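Local atomic coordinates of L-lysine 6-oxidase (Marinomonas mediterranea, PDB entry 3WEU), a protein that oxidises the side-chain amine of L-lysine with a cysteine tryptophylquinone cofactor, releasing ammonium and the hydrogen peroxide that makes it antibacterial. Residues A[300-303]-A[304-308]; A[403-407]-A[408-412]; A[494-498]-A[499-503]. All blocks are in the same frame, centred on the assembly; numbering follows the deposited sequence. Where two conformers were deposited one is given.

Contact 1 (A[300-303]-A[304-308]); sequences LPII and QRISQ. With EDO (1,2-ethanediol), chain M.
Gln304 N donates to Leu300 O at 2.9 Å, and Arg305 to Pro301, Ile306 to Ile302 and Ser307 to Ile303 repeat the same i to i+4 step, so the backbone is alpha-helical, with a kink where Pro301 has no N-H and the N of Ile302 makes no bond to the turn before. Side chains one turn apart meet along the same ridges. Leu300 CG and CD2 lie beside the amide of Gln304, CG standing 3.7 Å from CD, while CD1 touches the aliphatic CG of the glutamine; the two side chains cross at a slant. On the next ridge Arg305 runs back over Pro301: with CG placed anti to the carbonyl carbon (chi1 -71°) and the chain extended as far as NE, CG and CD pass close to Pro301 O, and Pro301 CB lies over one face of the guanidinium. A molecule of 1,2-ethanediol, probably from the crystallisation liquor, takes the guanidinium edge; NE reaches O2 at 2.8 Å in an almost straight bond (177°), and NH2 reaches O1 at 2.9 Å. Ile302 CG2 and Ile306 CD1 meet at 3.9 Å on the buried side. Farther along, Ser307 OG donates to Gln304 O at 2.7 Å. Arg305 NH1 forms a salt bridge with Asp263 of helix 261-272 and a hydrogen bond with Ile258 O, while Ile303 packs on Phe295 in the first turn of helix 295-308 and on loop residue Phe322.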
ATOM      1  N   LEU A 300      45.223 -24.323  -1.329  1.00 15.99           N
ATOM      2  CA  LEU A 300      44.219 -25.316  -1.028  1.00 17.41           C
ATOM      3  C   LEU A 300      42.944 -24.785  -0.390  1.00 16.25           C
ATOM      4  O   LEU A 300      41.908 -25.253  -0.752  1.00 17.02           O
ATOM      5  CB  LEU A 300      44.788 -26.458  -0.207  1.00 17.82           C
ATOM      6  CG  LEU A 300      43.879 -27.579   0.277  1.00 18.58           C
ATOM      7  CD1 LEU A 300      43.371 -28.344  -0.953  1.00 19.66           C
ATOM      8  CD2 LEU A 300      44.693 -28.485   1.236  1.00 21.98           C
ATOM      9  N   PRO A 301      43.012 -23.839   0.522  1.00 17.38           N
ATOM     10  CA  PRO A 301      41.742 -23.373   1.105  1.00 17.94           C
ATOM     11  C   PRO A 301      40.856 -22.711   0.061  1.00 18.45           C
ATOM     12  O   PRO A 301      39.655 -22.856   0.082  1.00 16.10           O
ATOM     13  CB  PRO A 301      42.215 -22.357   2.131  1.00 20.75           C
ATOM     14  CG  PRO A 301      43.641 -22.891   2.541  1.00 21.13           C
ATOM     15  CD  PRO A 301      44.186 -23.246   1.195  1.00 19.99           C
ATOM     16  N   ILE A 302      41.443 -22.071  -0.911  1.00 16.95           N
ATOM     17  CA  ILE A 302      40.650 -21.438  -1.935  1.00 17.00           C
ATOM     18  C   ILE A 302      39.906 -22.505  -2.745  1.00 16.67           C
ATOM     19  O   ILE A 302      38.691 -22.461  -3.016  1.00 16.25           O
ATOM     20  CB  ILE A 302      41.511 -20.559  -2.832  1.00 18.38           C
ATOM     21  CG1 ILE A 302      42.039 -19.413  -2.018  1.00 19.84           C
ATOM     22  CG2 ILE A 302      40.658 -20.036  -3.996  1.00 17.43           C
ATOM     23  CD1 ILE A 302      43.107 -18.628  -2.732  1.00 24.58           C
ATOM     24  N   ILE A 303      40.623 -23.535  -3.107  1.00 16.57           N
ATOM     25  CA  ILE A 303      40.055 -24.612  -3.857  1.00 16.27           C
ATOM     26  C   ILE A 303      38.975 -25.342  -3.069  1.00 15.54           C
ATOM     27  O   ILE A 303      37.921 -25.655  -3.610  1.00 15.16           O
ATOM     28  CB  ILE A 303      41.174 -25.614  -4.216  1.00 17.21           C
ATOM     29  CG1 ILE A 303      42.250 -24.952  -5.093  1.00 19.31           C
ATOM     30  CG2 ILE A 303      40.591 -26.789  -4.895  1.00 17.12           C
ATOM     31  CD1 ILE A 303      43.499 -25.815  -5.275  1.00 21.57           C
ATOM     32  N   GLN A 304      39.228 -25.593  -1.786  1.00 15.54           N
ATOM     33  CA  GLN A 304      38.235 -26.259  -0.939  1.00 15.73           C
ATOM     34  C   GLN A 304      36.988 -25.360  -0.805  1.00 14.21           C
ATOM     35  O   GLN A 304      35.888 -25.852  -0.825  1.00 13.83           O
ATOM     36  CB  GLN A 304      38.764 -26.551   0.495  1.00 18.24           C
ATOM     37  CG  GLN A 304      39.914 -27.535   0.512  1.00 20.51           C
ATOM     38  CD  GLN A 304      40.550 -27.711   1.891  1.00 24.23           C
ATOM     39  OE1 GLN A 304      40.786 -26.755   2.696  1.00 27.92           O
ATOM     40  NE2 GLN A 304      40.905 -28.907   2.132  1.00 26.84           N
ATOM     41  N   ARG A 305      37.163 -24.044  -0.635  1.00 13.11           N
ATOM     42  CA  ARG A 305      35.993 -23.167  -0.442  1.00 12.65           C
ATOM     43  C   ARG A 305      35.141 -23.217  -1.710  1.00 12.14           C
ATOM     44  O   ARG A 305      33.942 -23.417  -1.628  1.00 12.59           O
ATOM     45  CB  ARG A 305      36.469 -21.770  -0.091  1.00 12.23           C
ATOM     46  CG  ARG A 305      37.056 -21.699   1.280  1.00 12.38           C
ATOM     47  CD  ARG A 305      37.949 -20.511   1.418  1.00 13.38           C
ATOM     48  NE  ARG A 305      38.627 -20.523   2.698  1.00 13.04           N
ATOM     49  CZ  ARG A 305      39.187 -19.422   3.198  1.00 14.25           C
ATOM     50  NH1 ARG A 305      39.124 -18.278   2.513  1.00 13.97           N
ATOM     51  NH2 ARG A 305      39.778 -19.437   4.398  1.00 14.67           N
ATOM     52  N   ILE A 306      35.779 -23.088  -2.866  1.00 12.20           N
ATOM     53  CA  ILE A 306      35.111 -23.087  -4.139  1.00 11.91           C
ATOM     54  C   ILE A 306      34.269 -24.387  -4.251  1.00 13.54           C
ATOM     55  O   ILE A 306      33.087 -24.354  -4.638  1.00 13.67           O
ATOM     56  CB  ILE A 306      36.088 -23.030  -5.310  1.00 11.84           C
ATOM     57  CG1 ILE A 306      36.741 -21.648  -5.412  1.00 12.29           C
ATOM     58  CG2 ILE A 306      35.335 -23.259  -6.571  1.00 11.72           C
ATOM     59  CD1 ILE A 306      37.954 -21.657  -6.299  1.00 12.99           C
ATOM     60  N   SER A 307      34.852 -25.494  -3.817  1.00 14.38           N
ATOM     61  CA  SER A 307      34.210 -26.830  -3.935  1.00 13.85           C
ATOM     62  C   SER A 307      32.965 -27.026  -3.098  1.00 13.57           C
ATOM     63  O   SER A 307      32.280 -27.983  -3.312  1.00 17.21           O
ATOM     64  CB  SER A 307      35.185 -27.950  -3.551  1.00 13.34           C
ATOM     65  OG  SER A 307      35.318 -28.091  -2.161  1.00 14.47           O
ATOM     66  N   GLN A 308      32.724 -26.155  -2.103  0.50 12.83           N
ATOM     67  CA  GLN A 308      31.574 -26.244  -1.203  0.50 11.99           C
ATOM     68  C   GLN A 308      30.358 -25.468  -1.707  0.50 12.27           C
ATOM     69  O   GLN A 308      29.257 -25.759  -1.296  0.50 11.63           O
ATOM     70  CB  GLN A 308      31.917 -25.696   0.194  0.50 11.23           C
ATOM     71  CG  GLN A 308      32.940 -26.474   1.004  0.50  9.94           C
ATOM     72  CD  GLN A 308      33.108 -25.864   2.424  0.50  9.60           C
ATOM     73  OE1 GLN A 308      33.606 -24.665   2.640  0.50  6.45           O
ATOM     74  NE2 GLN A 308      32.762 -26.730   3.428  0.50  7.55           N
TER
HETATM   75  C1  EDO M 811      40.495 -23.129   5.509  1.00 35.57           C
HETATM   76  O1  EDO M 811      40.547 -21.772   5.977  1.00 33.84           O
HETATM   77  C2  EDO M 811      39.057 -23.500   5.414  1.00 36.22           C
HETATM   78  O2  EDO M 811      38.689 -22.917   4.193  1.00 29.44           O

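Contact 2 (A[403-407]-A[408-412]); sequences LALDA and TQLFL
Gln409 reaches back across Asp406, the residue that caps its helix, the two side chains crossing at about a right angle, and it can be followed outward atom by atom. CB lies 3.7 Å from Asp406 O, and 4.0 Å from CB of Leu405. CG, held beside its own backbone N (chi1 -64°), comes within 3.4 Å of Asp406 OD1. CD then passes beside the carboxylate, whose plane is turned 35° from that of the amide. At the tip OE1 accepts from Asp406 N at 3.1 Å, the donor lying in the carbonyl plane on a lone pair. The reciprocal bond makes this a capping box: Asp406, at the N-cap position of helix 407-418, receives Gln409 N on OD1 at 2.9 Å, nearly straight and on the syn side, though 31° out of the carboxylate plane. The same oxygen takes a weak bond from Thr408 N. Two N-H groups of the first turn thus share one carboxylate oxygen, which would suit a negative charge there. OE1 has a second partner in Ser259 OG, and NE2 donates to Ile258 O, which fixes the amide's flip. Beyond the box, Leu405 CB meets Leu410 CB at 4.2 Å.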
ATOM      1  N   LEU A 403      33.065 -10.589  -9.140  1.00 11.90           N
ATOM      2  CA  LEU A 403      33.961 -10.796  -8.024  1.00 11.83           C
ATOM      3  C   LEU A 403      35.391 -11.043  -8.415  1.00 11.58           C
ATOM      4  O   LEU A 403      35.661 -11.631  -9.436  1.00 12.83           O
ATOM      5  CB  LEU A 403      33.447 -11.954  -7.130  1.00 11.45           C
ATOM      6  CG  LEU A 403      34.034 -12.161  -5.749  1.00 12.83           C
ATOM      7  CD1 LEU A 403      33.829 -10.929  -4.868  1.00 12.63           C
ATOM      8  CD2 LEU A 403      33.441 -13.398  -5.114  1.00 12.82           C
ATOM      9  N   ALA A 404      36.319 -10.616  -7.558  1.00 12.38           N
ATOM     10  CA  ALA A 404      37.743 -11.066  -7.597  1.00 13.75           C
ATOM     11  C   ALA A 404      38.065 -11.524  -6.199  1.00 13.46           C
ATOM     12  O   ALA A 404      37.387 -11.159  -5.195  1.00 13.99           O
ATOM     13  CB  ALA A 404      38.675  -9.896  -7.963  1.00 14.47           C
ATOM     14  N   LEU A 405      39.133 -12.304  -6.105  1.00 14.18           N
ATOM     15  CA  LEU A 405      39.787 -12.524  -4.860  1.00 13.79           C
ATOM     16  C   LEU A 405      40.328 -11.203  -4.294  1.00 15.05           C
ATOM     17  O   LEU A 405      40.378 -10.137  -4.981  1.00 15.08           O
ATOM     18  CB  LEU A 405      40.943 -13.479  -5.068  1.00 13.06           C
ATOM     19  CG  LEU A 405      40.599 -14.884  -5.556  1.00 13.82           C
ATOM     20  CD1 LEU A 405      41.835 -15.707  -5.833  1.00 15.29           C
ATOM     21  CD2 LEU A 405      39.711 -15.655  -4.605  1.00 15.24           C
ATOM     22  N   ASP A 406      40.766 -11.232  -3.044  1.00 14.99           N
ATOM     23  CA  ASP A 406      41.473 -10.077  -2.539  1.00 15.30           C
ATOM     24  C   ASP A 406      42.910 -10.089  -3.058  1.00 15.15           C
ATOM     25  O   ASP A 406      43.359 -11.073  -3.595  1.00 14.50           O
ATOM     26  CB  ASP A 406      41.330  -9.888  -0.996  1.00 15.70           C
ATOM     27  CG  ASP A 406      42.098 -10.860  -0.150  1.00 16.81           C
ATOM     28  OD1 ASP A 406      43.289 -11.111  -0.453  1.00 16.78           O
ATOM     29  OD2 ASP A 406      41.546 -11.306   0.943  1.00 17.30           O
ATOM     30  N   ALA A 407      43.589  -8.968  -2.930  1.00 16.18           N
ATOM     31  CA  ALA A 407      44.864  -8.778  -3.597  1.00 15.75           C
ATOM     32  C   ALA A 407      45.922  -9.748  -3.092  1.00 15.05           C
ATOM     33  O   ALA A 407      46.713 -10.249  -3.879  1.00 15.30           O
ATOM     34  CB  ALA A 407      45.341  -7.343  -3.439  1.00 15.98           C
ATOM     35  N   THR A 408      45.826 -10.117  -1.828  1.00 13.99           N
ATOM     36  CA  THR A 408      46.796 -11.059  -1.244  1.00 16.33           C
ATOM     37  C   THR A 408      46.524 -12.496  -1.667  1.00 15.89           C
ATOM     38  O   THR A 408      47.438 -13.219  -2.106  1.00 14.97           O
ATOM     39  CB  THR A 408      46.934 -10.841   0.272  1.00 16.91           C
ATOM     40  OG1 THR A 408      47.365  -9.473   0.468  1.00 17.56           O
ATOM     41  CG2 THR A 408      47.911 -11.860   0.906  1.00 18.92           C
ATOM     42  N   GLN A 409      45.229 -12.906  -1.645  1.00 14.24           N
ATOM     43  CA  GLN A 409      44.918 -14.199  -2.176  1.00 13.84           C
ATOM     44  C   GLN A 409      45.390 -14.321  -3.584  1.00 13.32           C
ATOM     45  O   GLN A 409      45.911 -15.340  -3.994  1.00 13.44           O
ATOM     46  CB  GLN A 409      43.420 -14.452  -2.111  1.00 13.79           C
ATOM     47  CG  GLN A 409      42.848 -14.517  -0.731  1.00 13.43           C
ATOM     48  CD  GLN A 409      41.324 -14.641  -0.759  1.00 14.51           C
ATOM     49  OE1 GLN A 409      40.624 -13.778  -1.343  1.00 14.13           O
ATOM     50  NE2 GLN A 409      40.816 -15.736  -0.208  1.00 14.65           N
ATOM     51  N   LEU A 410      45.156 -13.298  -4.374  1.00 14.51           N
ATOM     52  CA  LEU A 410      45.455 -13.431  -5.806  1.00 13.78           C
ATOM     53  C   LEU A 410      46.969 -13.411  -6.057  1.00 14.30           C
ATOM     54  O   LEU A 410      47.492 -14.168  -6.902  1.00 13.44           O
ATOM     55  CB  LEU A 410      44.754 -12.340  -6.561  1.00 15.19           C
ATOM     56  CG  LEU A 410      44.929 -12.354  -8.056  1.00 16.84           C
ATOM     57  CD1 LEU A 410      44.165 -13.522  -8.692  1.00 16.82           C
ATOM     58  CD2 LEU A 410      44.524 -11.054  -8.734  1.00 16.91           C
ATOM     59  N   PHE A 411      47.693 -12.618  -5.268  1.00 16.01           N
ATOM     60  CA  PHE A 411      49.147 -12.637  -5.353  1.00 16.09           C
ATOM     61  C   PHE A 411      49.691 -14.079  -5.113  1.00 16.21           C
ATOM     62  O   PHE A 411      50.504 -14.619  -5.849  1.00 15.83           O
ATOM     63  CB  PHE A 411      49.768 -11.702  -4.322  1.00 17.06           C
ATOM     64  CG  PHE A 411      51.224 -11.916  -4.185  1.00 15.89           C
ATOM     65  CD1 PHE A 411      52.045 -11.614  -5.248  1.00 18.74           C
ATOM     66  CD2 PHE A 411      51.737 -12.558  -3.093  1.00 15.44           C
ATOM     67  CE1 PHE A 411      53.405 -11.863  -5.191  1.00 19.25           C
ATOM     68  CE2 PHE A 411      53.085 -12.811  -3.017  1.00 17.62           C
ATOM     69  CZ  PHE A 411      53.934 -12.479  -4.076  1.00 17.39           C
ATOM     70  N   LEU A 412      49.202 -14.698  -4.064  1.00 15.57           N
ATOM     71  CA  LEU A 412      49.620 -16.030  -3.738  1.00 15.40           C
ATOM     72  C   LEU A 412      49.233 -17.048  -4.785  1.00 14.53           C
ATOM     73  O   LEU A 412      50.021 -17.937  -5.141  1.00 16.51           O
ATOM     74  CB  LEU A 412      49.132 -16.400  -2.340  1.00 15.76           C
ATOM     75  CG  LEU A 412      49.641 -15.607  -1.146  1.00 16.70           C
ATOM     76  CD1 LEU A 412      48.876 -15.828   0.142  1.00 17.68           C
ATOM     77  CD2 LEU A 412      51.081 -15.971  -0.862  1.00 19.66           C
TER

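Contact 3 (A[494-498]-A[499-503]); sequences TGCEP and GDLTK
Asp500 and Glu497 are joined by two backbone-anchored hydrogen bonds that work in opposite directions. Asp500 N donates to Glu497 O at 3.0 Å, closing a type II beta turn with Pro498 and Gly499 at its corners. Gly499 has a positive phi (93°), at which a side chain would collide with Pro498 O, which is why glycine fits the third position. In return chi1 near -79° turns the Asp500 carboxylate back toward Glu497, whose N it receives on OD2 at 2.7 Å. That bond is almost straight at the hydrogen, yet the donor sits above the carboxylate plane, 58° out of it. Glu497 CB also lies 3.5 Å from Asp500 OD2. The residue at each end of the turn thus grips the other.

Charge pairing uses the other oxygen. Lys503 NZ, well out of the plane of the same carboxylate, forms a salt bridge with Asp500 OD1 at 3.0 Å. Lys92 also pairs with OD1 and with Glu497 OE1, so it bridges two carboxylates whose planes are nearly parallel; its charge would probably ease the repulsion between them. Glu497 OE2 is bound by Thr484 OG1, and Lys503 NZ has a second anionic partner in Glu489.

Apolar contact is slighter: Cys496 SG touches Leu501 CD1 at 3.9 Å.

The turn belongs to the loop between helices 489-492 and 510-515. Cys496 and Leu501 both pack on Trp243 of strand 237-247 and on Ile469 of strand 468-469, Pro498 rests on His88 and Ala90 of strand 80-91, and the backbone of Gly499 bonds to Asp223 at the start of strand 223-232.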
ATOM      1  N   THR A 494      41.006   8.222  13.641  1.00 21.29           N
ATOM      2  CA  THR A 494      41.477   8.157  15.052  1.00 21.46           C
ATOM      3  C   THR A 494      40.764   7.055  15.861  1.00 22.07           C
ATOM      4  O   THR A 494      40.832   7.030  17.103  1.00 22.59           O
ATOM      5  CB  THR A 494      41.195   9.512  15.727  1.00 21.46           C
ATOM      6  OG1 THR A 494      39.853   9.927  15.428  1.00 20.04           O
ATOM      7  CG2 THR A 494      42.218  10.550  15.209  1.00 23.42           C
ATOM      8  N   GLY A 495      40.050   6.159  15.159  1.00 19.69           N
ATOM      9  CA  GLY A 495      39.527   4.945  15.788  1.00 18.64           C
ATOM     10  C   GLY A 495      38.063   4.790  15.632  1.00 18.87           C
ATOM     11  O   GLY A 495      37.383   5.668  15.152  1.00 17.55           O
ATOM     12  N   CYS A 496      37.551   3.658  16.139  1.00 19.85           N
ATOM     13  CA  CYS A 496      36.140   3.379  16.042  1.00 18.59           C
ATOM     14  C   CYS A 496      35.444   3.582  17.354  1.00 17.21           C
ATOM     15  O   CYS A 496      35.999   3.316  18.394  1.00 20.51           O
ATOM     16  CB  CYS A 496      35.930   1.908  15.625  1.00 20.02           C
ATOM     17  SG  CYS A 496      36.717   1.574  14.041  1.00 19.79           S
ATOM     18  N   GLU A 497      34.173   3.885  17.259  1.00 16.37           N
ATOM     19  CA  GLU A 497      33.306   3.926  18.399  1.00 17.96           C
ATOM     20  C   GLU A 497      32.450   2.685  18.315  1.00 19.68           C
ATOM     21  O   GLU A 497      32.277   2.170  17.220  1.00 16.15           O
ATOM     22  CB  GLU A 497      32.346   5.072  18.267  1.00 18.49           C
ATOM     23  CG  GLU A 497      33.037   6.395  18.493  1.00 19.02           C
ATOM     24  CD  GLU A 497      32.101   7.592  18.600  1.00 21.83           C
ATOM     25  OE1 GLU A 497      30.888   7.483  18.352  1.00 21.03           O
ATOM     26  OE2 GLU A 497      32.640   8.667  18.949  1.00 23.53           O
ATOM     27  N   PRO A 498      31.805   2.323  19.404  1.00 21.33           N
ATOM     28  CA  PRO A 498      30.741   1.333  19.423  1.00 20.38           C
ATOM     29  C   PRO A 498      29.647   1.646  18.374  1.00 21.34           C
ATOM     30  O   PRO A 498      29.175   2.780  18.213  1.00 19.45           O
ATOM     31  CB  PRO A 498      30.199   1.399  20.834  1.00 20.44           C
ATOM     32  CG  PRO A 498      31.330   1.845  21.654  1.00 21.70           C
ATOM     33  CD  PRO A 498      32.244   2.668  20.762  1.00 20.55           C
ATOM     34  N   GLY A 499      29.264   0.610  17.625  1.00 19.29           N
ATOM     35  CA  GLY A 499      28.324   0.758  16.555  1.00 18.47           C
ATOM     36  C   GLY A 499      28.971   1.012  15.202  1.00 16.64           C
ATOM     37  O   GLY A 499      28.291   0.845  14.168  1.00 19.83           O
ATOM     38  N   ASP A 500      30.259   1.276  15.156  1.00 17.44           N
ATOM     39  CA  ASP A 500      30.859   1.671  13.898  1.00 16.84           C
ATOM     40  C   ASP A 500      30.992   0.552  12.862  1.00 17.97           C
ATOM     41  O   ASP A 500      30.875   0.796  11.649  1.00 18.96           O
ATOM     42  CB  ASP A 500      32.177   2.404  14.111  1.00 17.91           C
ATOM     43  CG  ASP A 500      31.975   3.876  14.517  1.00 16.82           C
ATOM     44  OD1 ASP A 500      30.827   4.349  14.532  1.00 17.39           O
ATOM     45  OD2 ASP A 500      33.018   4.459  14.837  1.00 18.44           O
ATOM     46  N   LEU A 501      31.278  -0.668  13.317  1.00 19.01           N
ATOM     47  CA  LEU A 501      31.500  -1.769  12.375  1.00 17.76           C
ATOM     48  C   LEU A 501      30.228  -2.285  11.718  1.00 17.65           C
ATOM     49  O   LEU A 501      30.304  -2.864  10.630  1.00 19.22           O
ATOM     50  CB  LEU A 501      32.307  -2.908  12.999  1.00 18.55           C
ATOM     51  CG  LEU A 501      33.813  -2.730  12.912  1.00 19.20           C
ATOM     52  CD1 LEU A 501      34.285  -1.460  13.452  1.00 22.13           C
ATOM     53  CD2 LEU A 501      34.541  -3.876  13.578  1.00 18.87           C
ATOM     54  N   THR A 502      29.050  -2.047  12.309  1.00 16.91           N
ATOM     55  CA  THR A 502      27.799  -2.562  11.730  1.00 15.29           C
ATOM     56  C   THR A 502      26.856  -1.483  11.219  1.00 14.16           C
ATOM     57  O   THR A 502      25.813  -1.759  10.655  1.00 16.19           O
ATOM     58  CB  THR A 502      27.041  -3.480  12.714  1.00 16.90           C
ATOM     59  OG1 THR A 502      26.715  -2.776  13.930  1.00 17.59           O
ATOM     60  CG2 THR A 502      27.925  -4.775  13.011  1.00 17.20           C
ATOM     61  N   LYS A 503      27.185  -0.218  11.399  1.00 16.35           N
ATOM     62  CA  LYS A 503      26.163   0.790  11.163  1.00 16.69           C
ATOM     63  C   LYS A 503      25.768   0.944   9.723  1.00 16.79           C
ATOM     64  O   LYS A 503      24.642   1.400   9.431  1.00 18.84           O
ATOM     65  CB  LYS A 503      26.619   2.145  11.702  1.00 18.34           C
ATOM     66  CG  LYS A 503      27.806   2.716  11.003  1.00 17.17           C
ATOM     67  CD  LYS A 503      28.421   3.846  11.803  1.00 19.85           C
ATOM     68  CE  LYS A 503      29.737   4.328  11.184  1.00 21.12           C
ATOM     69  NZ  LYS A 503      30.247   5.598  11.831  1.00 21.77           N
TER

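From the N terminus, the three contacts follow in series, none nested in another and none crossing. Contact 1 joins successive turns of helix 295-308. Contact 2 comes next, at the passage from the loop after strand 400-402 into helix 407-418, and its centre is about 14 Å from that of contact 1. The two touch where Gln409 CB packs on Ile302 CD1, and both engage Ile258 O and helix 261-272, which thereby meets helices 295-308 and 407-418. Contact 3 closes a tight turn in the loop before helix 510-515. Its centre is about 32 Å from that of contact 1, across the chain's centre, and it ties this loop to strands 80-91, 223-232 and 237-247 of the large mixed sheet.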